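Local coordinates for protein sugar-phosphate aldolase (Thermotoga maritima, PDB 1PVT) that belongs to the class II aldolase and adducin N-terminal domain family, with an alpha/beta fold of helices packed against a central mixed sheet, at residues R8-V13 with G28-R33; L177-K182 with D187-D192. All coordinates share one frame; numbering follows the deposited sequence.

Contact 1 sets helix 2-19 on strand 28-34, and contact 2 sets helix 173-182 on strand 188-191. Both strands belong to the same mixed sheet, with strands 122-126 and 196-200 between them. The helices cover opposite faces: Val13 and Ile30, on the face under helix 2-19, meet helix 203-224, whereas Val180 and Trp191 of contact 2 meet helix 103-115, the helix that Ser31 reaches from the other side of strand 28-34. The contact centres lie about 19 Å apart, and their nearest atoms come to about 7 Å without touching. His125 of strand 122-126 bridges the gap, pairing through its backbone with Asn29 and meeting the Trp191 ring with its own.

Contact 1 (R8-V13 with G28-R33); sequences REIQKV and GNISVR
Ile10 and Val13 of helix 2-19 pack on Ile30 and Val32 of strand 28-34, the helix-on-sheet layering of an alpha/beta fold. The helix runs nearly antiparallel to the strand, at 157°, with the two axes 9.9 Å apart. Alternate strand residues Ile30 and Val32 face the helix, while Ser31 turns to the other side of the sheet and bonds His106 and His110 of helix 103-115.

The side-chain contacts across the interface are all apolar. Ile30 reaches toward the helix with CD1, which touches Val13 CG1 at 3.9 Å and Ile10 CG2 at 4.1 Å, one helical turn being met by a single methyl. The same Ile30 CD1 also lies 4.0 Å from the backbone Ile10 O. The two isoleucine side chains pass alongside each other in opposite directions, meeting where Ile30 CD1 comes to Ile10 CG2; Val13 crosses Ile30 at a slant. Val203 of helix 203-224 also touches Val13 and Ile30, and Leu61 of strand 58-63 touches Ile10, so the cluster is closed in by a second helix and the adjacent strand.

Ile10 reaches Val32 with its longer branch. CG1 lies beside the backbone N (chi1 -75°) and continues extended to CD1, carrying the end of the side chain toward the strand. There Val32 CG2 comes close to the branch, 3.6 Å from Ile10 CG1 and 3.3 Å from Ile10 CD1.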
loop_
_atom_site.group_PDB
_atom_site.type_symbol
_atom_site.label_atom_id
_atom_site.label_comp_id
_atom_site.label_asym_id
_atom_site.label_seq_id
_atom_site.Cartn_x
_atom_site.Cartn_y
_atom_site.Cartn_z
ATOM N N ARG A 8 -12.315 -7.985 7.722
ATOM C CA ARG A 8 -12.805 -8.867 6.681
ATOM C C ARG A 8 -12.504 -8.231 5.332
ATOM O O ARG A 8 -12.134 -8.921 4.385
ATOM C CB ARG A 8 -14.315 -9.093 6.851
ATOM C CG ARG A 8 -14.653 -10.109 7.938
ATOM C CD ARG A 8 -15.968 -9.805 8.646
ATOM N NE ARG A 8 -16.219 -10.730 9.759
ATOM C CZ ARG A 8 -16.965 -10.444 10.831
ATOM N NH1 ARG A 8 -17.538 -9.249 10.950
ATOM N NH2 ARG A 8 -17.153 -11.358 11.783
ATOM N N GLU A 9 -12.635 -6.909 5.259
ATOM C CA GLU A 9 -12.390 -6.178 4.018
ATOM C C GLU A 9 -10.934 -6.284 3.629
ATOM O O GLU A 9 -10.582 -6.305 2.448
ATOM C CB GLU A 9 -12.764 -4.710 4.177
ATOM C CG GLU A 9 -13.364 -4.123 2.917
ATOM C CD GLU A 9 -13.208 -2.612 2.844
ATOM O OE1 GLU A 9 -13.584 -1.928 3.839
ATOM O OE2 GLU A 9 -12.714 -2.117 1.792
ATOM N N ILE A 10 -10.085 -6.333 4.641
ATOM C CA ILE A 10 -8.663 -6.470 4.414
ATOM C C ILE A 10 -8.351 -7.904 4.015
ATOM O O ILE A 10 -7.617 -8.142 3.057
ATOM C CB ILE A 10 -7.869 -6.128 5.681
ATOM C CG1 ILE A 10 -7.862 -4.606 5.864
ATOM C CG2 ILE A 10 -6.446 -6.742 5.614
ATOM C CD1 ILE A 10 -6.983 -4.115 7.019
ATOM N N GLN A 11 -8.904 -8.860 4.757
ATOM C CA GLN A 11 -8.674 -10.267 4.473
ATOM C C GLN A 11 -9.114 -10.631 3.065
ATOM O O GLN A 11 -8.417 -11.360 2.358
ATOM C CB GLN A 11 -9.405 -11.124 5.486
ATOM C CG GLN A 11 -8.768 -11.077 6.844
ATOM C CD GLN A 11 -9.402 -12.057 7.803
ATOM O OE1 GLN A 11 -10.566 -11.906 8.182
ATOM N NE2 GLN A 11 -8.645 -13.080 8.195
ATOM N N LYS A 12 -10.268 -10.116 2.658
ATOM C CA LYS A 12 -10.779 -10.378 1.322
ATOM C C LYS A 12 -9.764 -9.903 0.280
ATOM O O LYS A 12 -9.480 -10.611 -0.682
ATOM C CB LYS A 12 -12.126 -9.681 1.130
ATOM C CG LYS A 12 -12.707 -9.824 -0.267
ATOM C CD LYS A 12 -14.147 -9.307 -0.346
ATOM C CE LYS A 12 -14.665 -9.295 -1.795
ATOM N NZ LYS A 12 -14.655 -10.648 -2.436
ATOM N N VAL A 13 -9.207 -8.712 0.477
ATOM C CA VAL A 13 -8.204 -8.168 -0.450
ATOM C C VAL A 13 -6.928 -9.020 -0.461
ATOM O O VAL A 13 -6.321 -9.228 -1.513
ATOM C CB VAL A 13 -7.847 -6.693 -0.085
ATOM C CG1 VAL A 13 -6.533 -6.267 -0.763
ATOM C CG2 VAL A 13 -8.999 -5.765 -0.497
ATOM N N GLY A 28 4.432 -8.003 0.587
ATOM C CA GLY A 28 3.197 -7.263 0.411
ATOM C C GLY A 28 2.491 -7.022 1.736
ATOM O O GLY A 28 2.353 -7.945 2.554
ATOM N N ASN A 29 2.045 -5.787 1.952
ATOM C CA ASN A 29 1.364 -5.441 3.182
ATOM C C ASN A 29 0.217 -4.537 2.874
ATOM O O ASN A 29 0.155 -3.941 1.799
ATOM C CB ASN A 29 2.319 -4.733 4.123
ATOM C CG ASN A 29 3.500 -5.588 4.481
ATOM O OD1 ASN A 29 3.384 -6.542 5.261
ATOM N ND2 ASN A 29 4.651 -5.270 3.893
ATOM N N ILE A 30 -0.680 -4.427 3.842
ATOM C CA ILE A 30 -1.858 -3.588 3.710
ATOM C C ILE A 30 -1.975 -2.786 4.986
ATOM O O ILE A 30 -1.528 -3.229 6.037
ATOM C CB ILE A 30 -3.127 -4.451 3.564
ATOM C CG1 ILE A 30 -2.978 -5.402 2.361
ATOM C CG2 ILE A 30 -4.355 -3.548 3.446
ATOM C CD1 ILE A 30 -4.060 -6.448 2.246
ATOM N N SER A 31 -2.565 -1.603 4.899
ATOM C CA SER A 31 -2.750 -0.765 6.086
ATOM C C SER A 31 -3.982 0.130 5.933
ATOM O O SER A 31 -4.167 0.815 4.910
ATOM C CB SER A 31 -1.509 0.102 6.355
ATOM O OG SER A 31 -1.348 1.110 5.359
ATOM N N VAL A 32 -4.833 0.111 6.953
ATOM C CA VAL A 32 -6.042 0.919 6.929
ATOM C C VAL A 32 -6.079 1.780 8.181
ATOM O O VAL A 32 -5.787 1.312 9.288
ATOM C CB VAL A 32 -7.324 0.037 6.876
ATOM C CG1 VAL A 32 -8.560 0.911 6.597
ATOM C CG2 VAL A 32 -7.171 -1.034 5.806
ATOM N N ARG A 33 -6.441 3.042 7.994
ATOM C CA ARG A 33 -6.517 3.984 9.095
ATOM C C ARG A 33 -7.934 4.036 9.639
ATOM O O ARG A 33 -8.875 4.355 8.919
ATOM C CB ARG A 33 -6.073 5.366 8.609
ATOM C CG ARG A 33 -6.131 6.455 9.650
ATOM C CD ARG A 33 -5.208 7.597 9.273
ATOM N NE ARG A 33 -5.328 7.987 7.867
ATOM C CZ ARG A 33 -6.293 8.754 7.370
ATOM N NH1 ARG A 33 -7.244 9.232 8.158
ATOM N NH2 ARG A 33 -6.295 9.054 6.080
#

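Contact 2 (L177-K182 with D187-D192); sequences LKTVEK and DAVLWD
Thr179 lays its methyl over the isopropyl group of Val189, CG2 being 4.1 Å from both Val189 CG1 and Val189 CG2. The two side chains slant across each other, and the overlap falls where the helix and strand backbones come nearest, with Thr179 CA and Val189 CA 6.9 Å apart. Val189 CG2 also lies 3.9 Å from Thr179 O, so the valine packs against the helix backbone as well as the methyl.

The hydroxyl of the same threonine serves a different partner. OG1 lies beside the backbone N (chi1 -64°), which leaves CG2 anti to that N and turned to Val189, and OG1 reaches Trp191. The indole donates a weak hydrogen bond from Trp191 NE1 to Thr179 OG1, 3.2 Å long and bent to 132° at the hydrogen. The Thr179 and Trp191 side chains meet at about a right angle. The hydroxyl in turn donates to the carbonyl of Leu175, one turn earlier in the helix, so it relays between the helix backbone and the ring.

Helix 173-182 and strand 188-191 form the second half of a beta-alpha-beta unit that starts at strand 163-165, parallel to strand 188-191. Within the segments the helix runs at 132° to the strand, their axes 8.8 Å apart. The buried Trp191 ring also meets the rings of His125 and Phe167.

Lys182 adds an apolar touch at the helix end, its CB 4.2 Å from Val189 CG2. From there the chain leads away from the strand, and NZ forms a salt bridge with Glu166, which also pairs with Lys178 NZ.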
loop_
_atom_site.group_PDB
_atom_site.type_symbol
_atom_site.label_atom_id
_atom_site.label_comp_id
_atom_site.label_asym_id
_atom_site.label_seq_id
_atom_site.Cartn_x
_atom_site.Cartn_y
_atom_site.Cartn_z
ATOM N N LEU A 177 8.102 9.779 3.720
ATOM C CA LEU A 177 8.193 11.209 3.454
ATOM C C LEU A 177 8.303 11.404 1.939
ATOM O O LEU A 177 7.493 12.121 1.330
ATOM C CB LEU A 177 9.421 11.797 4.157
ATOM C CG LEU A 177 9.533 11.555 5.665
ATOM C CD1 LEU A 177 10.815 12.185 6.169
ATOM C CD2 LEU A 177 8.332 12.136 6.392
ATOM N N LYS A 178 9.301 10.757 1.337
ATOM C CA LYS A 178 9.492 10.839 -0.108
ATOM C C LYS A 178 8.161 10.553 -0.812
ATOM O O LYS A 178 7.631 11.389 -1.549
ATOM C CB LYS A 178 10.529 9.811 -0.568
ATOM C CG LYS A 178 11.963 10.104 -0.173
ATOM C CD LYS A 178 12.932 9.343 -1.082
ATOM C CE LYS A 178 14.359 9.864 -0.941
ATOM N NZ LYS A 178 15.287 9.313 -1.974
ATOM N N THR A 179 7.634 9.358 -0.559
ATOM C CA THR A 179 6.385 8.898 -1.144
ATOM C C THR A 179 5.261 9.912 -1.061
ATOM O O THR A 179 4.590 10.187 -2.056
ATOM C CB THR A 179 5.912 7.609 -0.467
ATOM O OG1 THR A 179 6.869 6.574 -0.714
ATOM C CG2 THR A 179 4.545 7.189 -0.999
ATOM N N VAL A 180 5.047 10.461 0.128
ATOM C CA VAL A 180 3.981 11.436 0.319
ATOM C C VAL A 180 4.115 12.615 -0.640
ATOM O O VAL A 180 3.122 13.095 -1.186
ATOM C CB VAL A 180 3.956 11.969 1.769
ATOM C CG1 VAL A 180 2.781 12.922 1.957
ATOM C CG2 VAL A 180 3.856 10.811 2.744
ATOM N N GLU A 181 5.345 13.070 -0.850
ATOM C CA GLU A 181 5.601 14.199 -1.741
ATOM C C GLU A 181 5.143 13.922 -3.172
ATOM O O GLU A 181 4.446 14.738 -3.783
ATOM C CB GLU A 181 7.090 14.526 -1.739
ATOM C CG GLU A 181 7.670 14.633 -0.347
ATOM C CD GLU A 181 9.148 14.956 -0.365
ATOM O OE1 GLU A 181 9.892 14.269 -1.101
ATOM O OE2 GLU A 181 9.563 15.890 0.361
ATOM N N LYS A 182 5.551 12.772 -3.702
ATOM C CA LYS A 182 5.189 12.372 -5.054
ATOM C C LYS A 182 3.706 12.020 -5.042
ATOM O O LYS A 182 2.989 12.218 -6.023
ATOM C CB LYS A 182 6.008 11.152 -5.467
ATOM C CG LYS A 182 7.397 11.093 -4.839
ATOM C CD LYS A 182 8.265 12.276 -5.239
ATOM C CE LYS A 182 9.588 12.264 -4.476
ATOM N NZ LYS A 182 10.392 11.026 -4.716
ATOM N N ASP A 187 -3.188 8.985 -6.514
ATOM C CA ASP A 187 -3.653 7.746 -5.914
ATOM C C ASP A 187 -2.781 6.508 -6.070
ATOM O O ASP A 187 -3.259 5.390 -5.871
ATOM C CB ASP A 187 -5.069 7.429 -6.376
ATOM C CG ASP A 187 -6.120 7.993 -5.435
ATOM O OD1 ASP A 187 -5.808 8.198 -4.238
ATOM O OD2 ASP A 187 -7.263 8.219 -5.885
ATOM N N ALA A 188 -1.502 6.699 -6.391
ATOM C CA ALA A 188 -0.580 5.579 -6.542
ATOM C C ALA A 188 0.863 6.022 -6.762
ATOM O O ALA A 188 1.131 6.969 -7.503
ATOM C CB ALA A 188 -1.027 4.688 -7.695
ATOM N N VAL A 189 1.789 5.325 -6.113
ATOM C CA VAL A 189 3.206 5.617 -6.251
ATOM C C VAL A 189 3.943 4.333 -6.558
ATOM O O VAL A 189 3.731 3.326 -5.888
ATOM C CB VAL A 189 3.787 6.222 -4.962
ATOM C CG1 VAL A 189 5.275 5.878 -4.833
ATOM C CG2 VAL A 189 3.606 7.731 -4.987
ATOM N N LEU A 190 4.806 4.371 -7.569
ATOM C CA LEU A 190 5.581 3.200 -7.953
ATOM C C LEU A 190 6.957 3.293 -7.345
ATOM O O LEU A 190 7.718 4.179 -7.717
ATOM C CB LEU A 190 5.746 3.130 -9.467
ATOM C CG LEU A 190 4.560 2.701 -10.313
ATOM C CD1 LEU A 190 4.802 3.173 -11.718
ATOM C CD2 LEU A 190 4.374 1.192 -10.257
ATOM N N TRP A 191 7.277 2.407 -6.402
ATOM C CA TRP A 191 8.614 2.415 -5.812
ATOM C C TRP A 191 9.458 1.713 -6.841
ATOM O O TRP A 191 9.467 0.487 -6.917
ATOM C CB TRP A 191 8.687 1.631 -4.503
ATOM C CG TRP A 191 7.922 2.234 -3.375
ATOM C CD1 TRP A 191 7.318 3.464 -3.347
ATOM C CD2 TRP A 191 7.663 1.630 -2.103
ATOM N NE1 TRP A 191 6.699 3.656 -2.134
ATOM C CE2 TRP A 191 6.897 2.546 -1.353
ATOM C CE3 TRP A 191 8.003 0.403 -1.529
ATOM C CZ2 TRP A 191 6.468 2.271 -0.057
ATOM C CZ3 TRP A 191 7.575 0.133 -0.242
ATOM C CH2 TRP A 191 6.815 1.062 0.480
ATOM N N ASP A 192 10.151 2.501 -7.650
ATOM C CA ASP A 192 10.981 1.959 -8.703
ATOM C C ASP A 192 11.763 0.738 -8.243
ATOM O O ASP A 192 12.543 0.810 -7.291
ATOM C CB ASP A 192 11.936 3.032 -9.223
ATOM C CG ASP A 192 12.738 2.559 -10.415
ATOM O OD1 ASP A 192 13.648 1.727 -10.209
ATOM O OD2 ASP A 192 12.447 3.007 -11.552
#